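Local structure of arylalkylamine N-Acetyltransferase like 5b (Aedes aegypti, 4FD4) at residues Pro30-Thr35 with Asp166-Phe171; Lys125-His130 with Asp153-Leu158; Arg146-Gln151 with Glu177-Glu182. The protein probably transfers acyl groups from coenzyme A thioesters, such as acetyl-CoA, to the amino group of arylalkylamines such as serotonin and dopamine. All coordinates share one frame; numbering follows the deposited sequence.

Contact 1 (Pro30-Thr35 with Asp166-Phe171); sequences PEEGIT and DFTSVF. With GOL (glycerol), chain D.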
loop_
_atom_site.group_PDB
_atom_site.type_symbol
_atom_site.label_atom_id
_atom_site.label_comp_id
_atom_site.label_asym_id
_atom_site.label_seq_id
_atom_site.Cartn_x
_atom_site.Cartn_y
_atom_site.Cartn_z
ATOM N N PRO A 30 12.525 1.849 3.036
ATOM C CA PRO A 30 13.637 2.703 2.586
ATOM C C PRO A 30 13.368 3.393 1.259
ATOM O O PRO A 30 14.056 4.341 0.899
ATOM C CB PRO A 30 14.796 1.707 2.433
ATOM C CG PRO A 30 14.468 0.603 3.384
ATOM C CD PRO A 30 12.964 0.467 3.306
ATOM N N GLU A 31 12.376 2.923 0.547
ATOM C CA GLU A 31 12.103 3.467 -0.732
ATOM C C GLU A 31 10.768 4.118 -0.933
ATOM O O GLU A 31 10.615 4.876 -1.869
ATOM C CB GLU A 31 12.247 2.389 -1.781
ATOM C CG GLU A 31 13.633 1.847 -1.886
ATOM C CD GLU A 31 14.585 2.877 -2.410
ATOM O OE1 GLU A 31 15.694 2.987 -1.871
ATOM O OE2 GLU A 31 14.211 3.591 -3.359
ATOM N N GLU A 32 9.810 3.799 -0.099
ATOM C CA GLU A 32 8.433 4.297 -0.254
ATOM C C GLU A 32 8.378 5.824 -0.272
ATOM O O GLU A 32 8.832 6.482 0.661
ATOM C CB GLU A 32 7.511 3.733 0.839
ATOM C CG GLU A 32 6.151 4.437 0.980
ATOM C CD GLU A 32 5.387 4.557 -0.327
ATOM O OE1 GLU A 32 5.446 3.619 -1.161
ATOM O OE2 GLU A 32 4.724 5.604 -0.518
ATOM N N GLY A 33 7.831 6.374 -1.351
ATOM C CA GLY A 33 7.780 7.816 -1.535
ATOM C C GLY A 33 7.169 8.574 -0.366
ATOM O O GLY A 33 7.723 9.567 0.099
ATOM N N ILE A 34 6.026 8.111 0.123
ATOM C CA ILE A 34 5.383 8.794 1.240
ATOM C C ILE A 34 6.294 8.875 2.472
ATOM O O ILE A 34 6.577 9.967 2.960
ATOM C CB ILE A 34 4.003 8.182 1.573
ATOM C CG1 ILE A 34 3.037 8.437 0.407
ATOM C CG2 ILE A 34 3.441 8.776 2.861
ATOM C CD1 ILE A 34 1.691 7.738 0.538
ATOM N N THR A 35 6.783 7.735 2.954
ATOM C CA THR A 35 7.603 7.714 4.170
ATOM C C THR A 35 8.932 8.498 4.074
ATOM O O THR A 35 9.281 9.219 5.007
ATOM C CB THR A 35 7.771 6.259 4.727
ATOM O OG1 THR A 35 8.994 6.121 5.459
ATOM C CG2 THR A 35 7.742 5.259 3.611
ATOM N N ASP A 166 -3.173 2.627 -3.903
ATOM C CA ASP A 166 -2.504 3.910 -4.002
ATOM C C ASP A 166 -1.089 3.642 -4.508
ATOM O O ASP A 166 -0.246 3.120 -3.780
ATOM C CB ASP A 166 -2.465 4.609 -2.638
ATOM C CG ASP A 166 -3.852 4.873 -2.076
ATOM O OD1 ASP A 166 -4.757 5.234 -2.861
ATOM O OD2 ASP A 166 -4.042 4.701 -0.853
ATOM N N PHE A 167 -0.856 3.972 -5.772
ATOM C CA PHE A 167 0.402 3.663 -6.430
ATOM C C PHE A 167 1.281 4.895 -6.542
ATOM O O PHE A 167 0.924 5.878 -7.201
ATOM C CB PHE A 167 0.129 3.015 -7.786
ATOM C CG PHE A 167 -0.664 1.745 -7.680
ATOM C CD1 PHE A 167 -0.066 0.586 -7.218
ATOM C CD2 PHE A 167 -2.015 1.717 -8.001
ATOM C CE1 PHE A 167 -0.793 -0.585 -7.097
ATOM C CE2 PHE A 167 -2.744 0.544 -7.884
ATOM C CZ PHE A 167 -2.129 -0.606 -7.431
ATOM N N THR A 168 2.393 4.833 -5.848
ATOM C CA THR A 168 3.262 5.949 -5.640
ATOM C C THR A 168 4.400 6.019 -6.632
ATOM O O THR A 168 5.065 6.982 -6.686
ATOM C CB THR A 168 3.854 5.942 -4.220
ATOM O OG1 THR A 168 2.825 5.730 -3.260
ATOM C CG2 THR A 168 4.480 7.268 -3.914
ATOM N N SER A 169 4.610 4.989 -7.425
ATOM C CA SER A 169 5.680 4.996 -8.408
ATOM C C SER A 169 5.220 4.788 -9.830
ATOM O O SER A 169 4.097 4.417 -10.104
ATOM C CB SER A 169 6.740 3.996 -8.067
ATOM O OG SER A 169 6.254 2.694 -8.097
ATOM N N VAL A 170 6.112 5.073 -10.750
ATOM C CA VAL A 170 5.716 5.039 -12.108
ATOM C C VAL A 170 5.521 3.586 -12.501
ATOM O O VAL A 170 4.566 3.250 -13.157
ATOM C CB VAL A 170 6.736 5.722 -13.016
ATOM C CG1 VAL A 170 8.093 5.186 -12.760
ATOM C CG2 VAL A 170 6.368 5.494 -14.422
ATOM N N PHE A 171 6.430 2.729 -12.109
ATOM C CA PHE A 171 6.307 1.337 -12.466
ATOM C C PHE A 171 4.874 0.858 -12.153
ATOM O O PHE A 171 4.077 0.448 -12.985
ATOM C CB PHE A 171 7.282 0.541 -11.600
ATOM C CG PHE A 171 8.300 1.386 -10.833
ATOM C CD1 PHE A 171 9.079 0.807 -9.834
ATOM C CD2 PHE A 171 8.508 2.731 -11.126
ATOM C CE1 PHE A 171 10.025 1.576 -9.108
ATOM C CE2 PHE A 171 9.475 3.493 -10.435
ATOM C CZ PHE A 171 10.225 2.937 -9.417
HETATM C C1 GOL D . 2.188 1.206 -4.054
HETATM O O1 GOL D . 3.005 1.771 -5.055
HETATM C C2 GOL D . 2.965 1.272 -2.756
HETATM O O2 GOL D . 3.373 -0.037 -2.399
HETATM C C3 GOL D . 2.077 1.908 -1.690
HETATM O O3 GOL D . 2.878 2.501 -0.690
#

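Contact 2 (Lys125-His130 with Asp153-Leu158); sequences KAYHVH and DLSKKL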
loop_
_atom_site.group_PDB
_atom_site.type_symbol
_atom_site.label_atom_id
_atom_site.label_comp_id
_atom_site.label_asym_id
_atom_site.label_seq_id
_atom_site.Cartn_x
_atom_site.Cartn_y
_atom_site.Cartn_z
ATOM N N LYS A 125 -17.916 -2.788 -0.014
ATOM C CA LYS A 125 -16.504 -2.828 0.364
ATOM C C LYS A 125 -15.640 -3.094 -0.869
ATOM O O LYS A 125 -16.132 -3.528 -1.916
ATOM C CB LYS A 125 -16.250 -3.891 1.446
ATOM C CG LYS A 125 -16.535 -5.320 1.008
ATOM C CD LYS A 125 -16.074 -6.344 2.062
ATOM C CE LYS A 125 -16.398 -5.866 3.486
ATOM N NZ LYS A 125 -16.780 -6.978 4.415
ATOM N N ALA A 126 -14.351 -2.810 -0.751
ATOM C CA ALA A 126 -13.419 -3.034 -1.847
ATOM C C ALA A 126 -12.140 -3.596 -1.248
ATOM O O ALA A 126 -11.941 -3.507 -0.039
ATOM C CB ALA A 126 -13.142 -1.729 -2.570
ATOM N N TYR A 127 -11.279 -4.163 -2.084
ATOM C CA TYR A 127 -10.005 -4.707 -1.614
ATOM C C TYR A 127 -8.902 -3.738 -2.003
ATOM O O TYR A 127 -8.696 -3.462 -3.188
ATOM C CB TYR A 127 -9.764 -6.064 -2.270
ATOM C CG TYR A 127 -8.651 -6.934 -1.705
ATOM C CD1 TYR A 127 -7.458 -7.098 -2.399
ATOM C CD2 TYR A 127 -8.825 -7.651 -0.531
ATOM C CE1 TYR A 127 -6.445 -7.929 -1.914
ATOM C CE2 TYR A 127 -7.820 -8.486 -0.033
ATOM C CZ TYR A 127 -6.637 -8.619 -0.723
ATOM O OH TYR A 127 -5.652 -9.452 -0.223
ATOM N N HIS A 128 -8.170 -3.247 -1.011
ATOM C CA HIS A 128 -7.217 -2.174 -1.248
ATOM C C HIS A 128 -5.779 -2.618 -1.011
ATOM O O HIS A 128 -5.424 -3.008 0.099
ATOM C CB HIS A 128 -7.548 -0.988 -0.351
ATOM C CG HIS A 128 -6.764 0.241 -0.671
ATOM N ND1 HIS A 128 -7.011 1.009 -1.786
ATOM C CD2 HIS A 128 -5.740 0.844 -0.017
ATOM C CE1 HIS A 128 -6.175 2.028 -1.812
ATOM N NE2 HIS A 128 -5.389 1.949 -0.748
ATOM N N VAL A 129 -4.968 -2.585 -2.061
ATOM C CA VAL A 129 -3.552 -2.860 -1.923
ATOM C C VAL A 129 -2.875 -1.656 -1.278
ATOM O O VAL A 129 -2.824 -0.570 -1.869
ATOM C CB VAL A 129 -2.872 -3.174 -3.285
ATOM C CG1 VAL A 129 -1.398 -3.490 -3.068
ATOM C CG2 VAL A 129 -3.552 -4.348 -3.965
ATOM N N HIS A 130 -2.369 -1.856 -0.065
ATOM C CA HIS A 130 -1.641 -0.816 0.669
ATOM C C HIS A 130 -0.163 -0.810 0.277
ATOM O O HIS A 130 0.456 0.251 0.176
ATOM C CB HIS A 130 -1.705 -1.059 2.181
ATOM C CG HIS A 130 -3.092 -0.994 2.762
ATOM N ND1 HIS A 130 -3.806 0.173 2.850
ATOM C CD2 HIS A 130 -3.862 -1.964 3.320
ATOM C CE1 HIS A 130 -4.978 -0.071 3.430
ATOM N NE2 HIS A 130 -5.037 -1.357 3.714
ATOM N N ASP A 153 -6.448 -12.128 -7.889
ATOM C CA ASP A 153 -7.031 -13.469 -7.889
ATOM C C ASP A 153 -7.585 -13.832 -6.524
ATOM O O ASP A 153 -8.677 -14.397 -6.399
ATOM C CB ASP A 153 -5.969 -14.500 -8.305
ATOM C CG ASP A 153 -5.519 -14.320 -9.743
ATOM O OD1 ASP A 153 -6.228 -13.621 -10.496
ATOM O OD2 ASP A 153 -4.461 -14.874 -10.120
ATOM N N LEU A 154 -6.814 -13.496 -5.494
ATOM C CA LEU A 154 -7.165 -13.811 -4.123
ATOM C C LEU A 154 -8.397 -13.029 -3.684
ATOM O O LEU A 154 -9.347 -13.598 -3.127
ATOM C CB LEU A 154 -5.976 -13.483 -3.204
ATOM C CG LEU A 154 -6.172 -13.817 -1.728
ATOM C CD1 LEU A 154 -6.348 -15.331 -1.543
ATOM C CD2 LEU A 154 -4.979 -13.323 -0.913
ATOM N N SER A 155 -8.387 -11.721 -3.930
ATOM C CA SER A 155 -9.521 -10.896 -3.531
ATOM C C SER A 155 -10.762 -11.401 -4.258
ATOM O O SER A 155 -11.835 -11.499 -3.664
ATOM C CB SER A 155 -9.265 -9.414 -3.809
ATOM O OG SER A 155 -8.930 -9.188 -5.166
ATOM N N LYS A 156 -10.603 -11.758 -5.528
ATOM C CA LYS A 156 -11.729 -12.330 -6.287
ATOM C C LYS A 156 -12.291 -13.550 -5.557
ATOM O O LYS A 156 -13.482 -13.591 -5.211
ATOM C CB LYS A 156 -11.291 -12.702 -7.703
ATOM C CG LYS A 156 -12.421 -13.207 -8.608
ATOM C CD LYS A 156 -12.085 -12.936 -10.066
ATOM C CE LYS A 156 -13.154 -13.486 -11.007
ATOM N NZ LYS A 156 -13.046 -14.961 -11.169
ATOM N N LYS A 157 -11.432 -14.529 -5.283
ATOM C CA LYS A 157 -11.897 -15.741 -4.600
ATOM C C LYS A 157 -12.555 -15.437 -3.261
ATOM O O LYS A 157 -13.455 -16.161 -2.837
ATOM C CB LYS A 157 -10.755 -16.742 -4.378
ATOM C CG LYS A 157 -10.164 -17.314 -5.645
ATOM C CD LYS A 157 -9.245 -18.499 -5.336
ATOM C CE LYS A 157 -10.000 -19.593 -4.596
ATOM N NZ LYS A 157 -9.191 -20.834 -4.411
ATOM N N LEU A 158 -12.096 -14.383 -2.585
ATOM C CA LEU A 158 -12.612 -14.048 -1.261
ATOM C C LEU A 158 -13.992 -13.371 -1.323
ATOM O O LEU A 158 -14.634 -13.150 -0.291
ATOM C CB LEU A 158 -11.627 -13.148 -0.514
ATOM C CG LEU A 158 -10.330 -13.789 -0.006
ATOM C CD1 LEU A 158 -9.455 -12.745 0.690
ATOM C CD2 LEU A 158 -10.650 -14.942 0.947
#

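Contact 3 (Arg146-Gln151 with Glu177-Glu182); sequences RLLQFQ and EKLGME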
loop_
_atom_site.group_PDB
_atom_site.type_symbol
_atom_site.label_atom_id
_atom_site.label_comp_id
_atom_site.label_asym_id
_atom_site.label_seq_id
_atom_site.Cartn_x
_atom_site.Cartn_y
_atom_site.Cartn_z
ATOM N N ARG A 146 3.223 -10.455 -10.867
ATOM C CA ARG A 146 2.738 -11.682 -10.220
ATOM C C ARG A 146 2.167 -11.431 -8.826
ATOM O O ARG A 146 1.174 -12.060 -8.438
ATOM C CB ARG A 146 3.823 -12.756 -10.185
ATOM C CG ARG A 146 4.081 -13.395 -11.548
ATOM C CD ARG A 146 5.372 -14.183 -11.528
ATOM N NE ARG A 146 5.281 -15.393 -10.723
ATOM C CZ ARG A 146 6.327 -16.150 -10.402
ATOM N NH1 ARG A 146 7.544 -15.817 -10.827
ATOM N NH2 ARG A 146 6.158 -17.235 -9.661
ATOM N N LEU A 147 2.777 -10.510 -8.082
ATOM C CA LEU A 147 2.230 -10.108 -6.773
ATOM C C LEU A 147 0.866 -9.453 -6.915
ATOM O O LEU A 147 -0.088 -9.830 -6.221
ATOM C CB LEU A 147 3.175 -9.150 -6.050
ATOM C CG LEU A 147 4.352 -9.779 -5.324
ATOM C CD1 LEU A 147 5.318 -8.692 -4.838
ATOM C CD2 LEU A 147 3.840 -10.631 -4.154
ATOM N N LEU A 148 0.765 -8.468 -7.807
ATOM C CA LEU A 148 -0.501 -7.764 -7.995
ATOM C C LEU A 148 -1.562 -8.712 -8.526
ATOM O O LEU A 148 -2.715 -8.670 -8.110
ATOM C CB LEU A 148 -0.325 -6.588 -8.966
ATOM C CG LEU A 148 -1.118 -5.283 -8.802
ATOM C CD1 LEU A 148 -1.532 -4.721 -10.162
ATOM C CD2 LEU A 148 -2.318 -5.381 -7.864
ATOM N N GLN A 149 -1.185 -9.564 -9.467
ATOM C CA GLN A 149 -2.147 -10.514 -10.019
ATOM C C GLN A 149 -2.597 -11.476 -8.936
ATOM O O GLN A 149 -3.755 -11.878 -8.902
ATOM C CB GLN A 149 -1.558 -11.320 -11.172
ATOM C CG GLN A 149 -2.584 -12.288 -11.763
ATOM C CD GLN A 149 -3.664 -11.535 -12.511
ATOM O OE1 GLN A 149 -3.364 -10.782 -13.432
ATOM N NE2 GLN A 149 -4.915 -11.692 -12.089
ATOM N N PHE A 150 -1.671 -11.870 -8.072
ATOM C CA PHE A 150 -2.015 -12.786 -6.996
ATOM C C PHE A 150 -3.047 -12.088 -6.104
ATOM O O PHE A 150 -4.054 -12.695 -5.729
ATOM C CB PHE A 150 -0.757 -13.240 -6.229
ATOM C CG PHE A 150 -1.006 -14.342 -5.212
ATOM C CD1 PHE A 150 -0.424 -15.601 -5.364
ATOM C CD2 PHE A 150 -1.814 -14.115 -4.093
ATOM C CE1 PHE A 150 -0.649 -16.629 -4.427
ATOM C CE2 PHE A 150 -2.039 -15.134 -3.145
ATOM C CZ PHE A 150 -1.455 -16.384 -3.311
ATOM N N GLN A 151 -2.828 -10.810 -5.798
ATOM C CA GLN A 151 -3.785 -10.078 -4.950
ATOM C C GLN A 151 -5.157 -9.961 -5.635
ATOM O O GLN A 151 -6.201 -10.079 -4.989
ATOM C CB GLN A 151 -3.232 -8.700 -4.557
ATOM C CG GLN A 151 -2.102 -8.732 -3.507
ATOM C CD GLN A 151 -2.603 -8.987 -2.082
ATOM O OE1 GLN A 151 -3.666 -9.578 -1.881
ATOM N NE2 GLN A 151 -1.831 -8.533 -1.087
ATOM N N GLU A 177 -2.422 -0.195 -14.509
ATOM C CA GLU A 177 -3.054 0.056 -15.798
ATOM C C GLU A 177 -3.038 -1.202 -16.658
ATOM O O GLU A 177 -4.068 -1.594 -17.205
ATOM C CB GLU A 177 -2.370 1.234 -16.509
ATOM C CG GLU A 177 -3.060 2.576 -16.254
ATOM C CD GLU A 177 -2.091 3.748 -16.153
ATOM O OE1 GLU A 177 -0.911 3.601 -16.546
ATOM O OE2 GLU A 177 -2.516 4.820 -15.670
ATOM N N LYS A 178 -1.872 -1.839 -16.750
ATOM C CA LYS A 178 -1.717 -3.076 -17.516
ATOM C C LYS A 178 -2.712 -4.154 -17.094
ATOM O O LYS A 178 -3.300 -4.836 -17.942
ATOM C CB LYS A 178 -0.288 -3.618 -17.388
ATOM C CG LYS A 178 -0.076 -4.964 -18.078
ATOM C CD LYS A 178 1.385 -5.426 -17.975
ATOM C CE LYS A 178 1.781 -6.291 -19.176
ATOM N NZ LYS A 178 2.008 -7.726 -18.831
ATOM N N LEU A 179 -2.897 -4.313 -15.787
ATOM C CA LEU A 179 -3.768 -5.372 -15.281
ATOM C C LEU A 179 -5.224 -4.917 -15.185
ATOM O O LEU A 179 -6.021 -5.513 -14.451
ATOM C CB LEU A 179 -3.269 -5.929 -13.940
ATOM C CG LEU A 179 -2.016 -6.823 -13.938
ATOM C CD1 LEU A 179 -0.756 -6.027 -14.234
ATOM C CD2 LEU A 179 -1.864 -7.548 -12.596
ATOM N N GLY A 180 -5.559 -3.861 -15.927
ATOM C CA GLY A 180 -6.942 -3.468 -16.125
ATOM C C GLY A 180 -7.513 -2.501 -15.106
ATOM O O GLY A 180 -8.731 -2.316 -15.035
ATOM N N MET A 181 -6.642 -1.884 -14.316
ATOM C CA MET A 181 -7.075 -0.898 -13.333
ATOM C C MET A 181 -7.104 0.504 -13.950
ATOM O O MET A 181 -6.168 0.904 -14.645
ATOM C CB MET A 181 -6.156 -0.931 -12.106
ATOM C CG MET A 181 -6.040 -2.315 -11.461
ATOM S SD MET A 181 -5.064 -2.317 -9.943
ATOM C CE MET A 181 -6.230 -1.612 -8.780
ATOM N N GLU A 182 -8.189 1.237 -13.709
ATOM C CA GLU A 182 -8.315 2.611 -14.176
ATOM C C GLU A 182 -7.912 3.541 -13.033
ATOM O O GLU A 182 -8.446 3.422 -11.927
ATOM C CB GLU A 182 -9.768 2.889 -14.605
ATOM C CG GLU A 182 -10.076 4.335 -15.041
ATOM C CD GLU A 182 -11.578 4.619 -15.147
ATOM O OE1 GLU A 182 -12.381 3.720 -14.813
ATOM O OE2 GLU A 182 -11.959 5.741 -15.561
#

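Contact 1 (Pro30-Thr35 with Asp166-Phe171)
T168 overlaps the turn at E32 and G33, its hydroxyl facing the E32 carboxylate and its methyl lying against the glycine. OG1 gives a weak hydrogen bond to E32 OE2 at 3.3 Å, and the two side chains cross at about a right angle. On the methyl branch, T168 CG2 comes within 4.1 Å of G33 CA; a residue without a side chain suits this spot, because a CB there would point toward T168 and crowd that methyl. A threonine does both jobs at once, one branch polar and one apolar.

E32 is the N-cap of the helix that starts at G33. CG lies anti to the backbone N (chi1 166°), and the bend at chi2 (52°) curls the carboxylate back over the helix start, where OE2 accepts from I34 N at 2.9 Å. The amide reaches OE2 from above the carboxylate plane, 39° out of it. OE2 thus holds this capping bond and, more loosely, the T168 hydroxyl. The other oxygen, E32 OE1, receives a weak bond of 2.8 Å from O3 of a glycerol, whose O1 in turn accepts from T168 N at 3.2 Å. The glycerol, probably from the crystallisation liquor, thus bridges the segments, and it also bonds Y28 OH and L132 N.

I34 rests on I104 and L107 of helix 99-115 and on I210 of strand 209-216. At the end of strand 162-167 the side chains alternate: D166 touches L111 of helix 99-115 and bonds T212, whereas F167 packs on helix 170-178.

Contact 2 (Lys125-His130 with Asp153-Leu158)
The beta-alpha-beta unit of strand 126-134, helix 143-158 and strand 162-167, a central element of the GNAT fold, is packed here by Y127 of its first strand against S155 and L154 of its helix. S155 CB sits over one face of the Y127 ring in a CH-pi contact, 3.5 Å from the ring centroid and 22° off the normal. It is offset toward the rim, so Y127 CD1 and CG are the ring atoms nearest to S155 CB, each at 3.3 Å. Such a close approach of helix to strand suits a small residue: the CA atoms of Y127 and S155 are only 6.5 Å apart, and the serine presents little more than its CB to the flat face of the ring.

The hydroxyl of S155 is turned to its own helix. With OG between the backbone N and the carbonyl carbon (chi1 55°), it shares its proton between the main-chain oxygens of Q151 and M152, which satisfies a buried polar group and leaves CB to meet the aromatic face. Y127 has CG anti to its backbone nitrogen (chi1 -167°), which extends the ring beneath the helix and carries its hydroxyl to Q151, the partner of that buried oxygen. Beside this polar end lies a leucine methyl, with L154 CD2 4.0 Å from Y127 OH; the two side chains meet at a slant.

Y127 and S155 both also touch I163 of strand 162-167, while the tyrosine ring meets that of F160. On its other flank, strand 126-134 bonds to strand 71-81, where A78 touches Y127.

Contact 3 (Arg146-Gln151 with Glu177-Glu182)
The carboxamide of Q149 is the flat group at this junction, and L179 CD2 stands to one side of its plane, 3.7 Å from Q149 OE1. The amide is otherwise engaged within its own helix, where NE2 bonds D153 OD1 one turn further on; with CG anti to the backbone N (chi1 -179°) and a bend at chi2 (70°), the side chain folds along the helix surface and flanks the leucine. The pair meets where helix 170-178 closes in a Schellman motif and the chain turns toward strand 182-188 of the GNAT fold.

L179, the first residue to leave the helical conformation, supplies the main apolar plug. Its CD2 also touches L148 CD1 at 3.7 Å, and the two leucines slide past each other in opposite directions. L148 faces the junction from the middle of helix 143-158, so branched aliphatic chains suit both positions: one methyl of L179 serves L148 and Q149 together. M181 adds a more flexible chain beyond the turn, with SD 4.3 Å from L148 CD1, and L179 and M181 both reach M152 on the same helix. The other face of helix 143-158 is turned elsewhere, with L147 and F150 on strands 7-11 and 61-66.

Between L179 and M181 the backbone needs positive phi (89°), which glycine adopts readily, and G180 is the C-prime residue of the motif. M181 N reaches back to A176 O, and inside that wider loop G180 N bonds E177 O at 3.0 Å.

Overall arrangement
Along the chain, contact 2 is nested within the loop closed by contact 1, while contact 3 alternates with both. Contacts 2 and 3 share helix 143-158, with centres about 11 Å apart, and V129 CG2 packs on L148 CD2 at 4.2 Å. Contacts 1 and 3, centres about 16 Å apart, use opposite ends of the helix after strand 162-167. Contacts 1 and 2, with centres about 20 Å apart, reach neighbouring parallel strands, 162-167 and 126-134, linked by a weak D166-H128 hydrogen bond. Contact 2 packs a helix on the mixed sheet, contact 3 packs that helix against the end of the next. In GNAT enzymes the pantetheine arm of acyl-CoA lies in the splay between the corresponding strands, and the glycerol of contact 1 may mark part of that cleft.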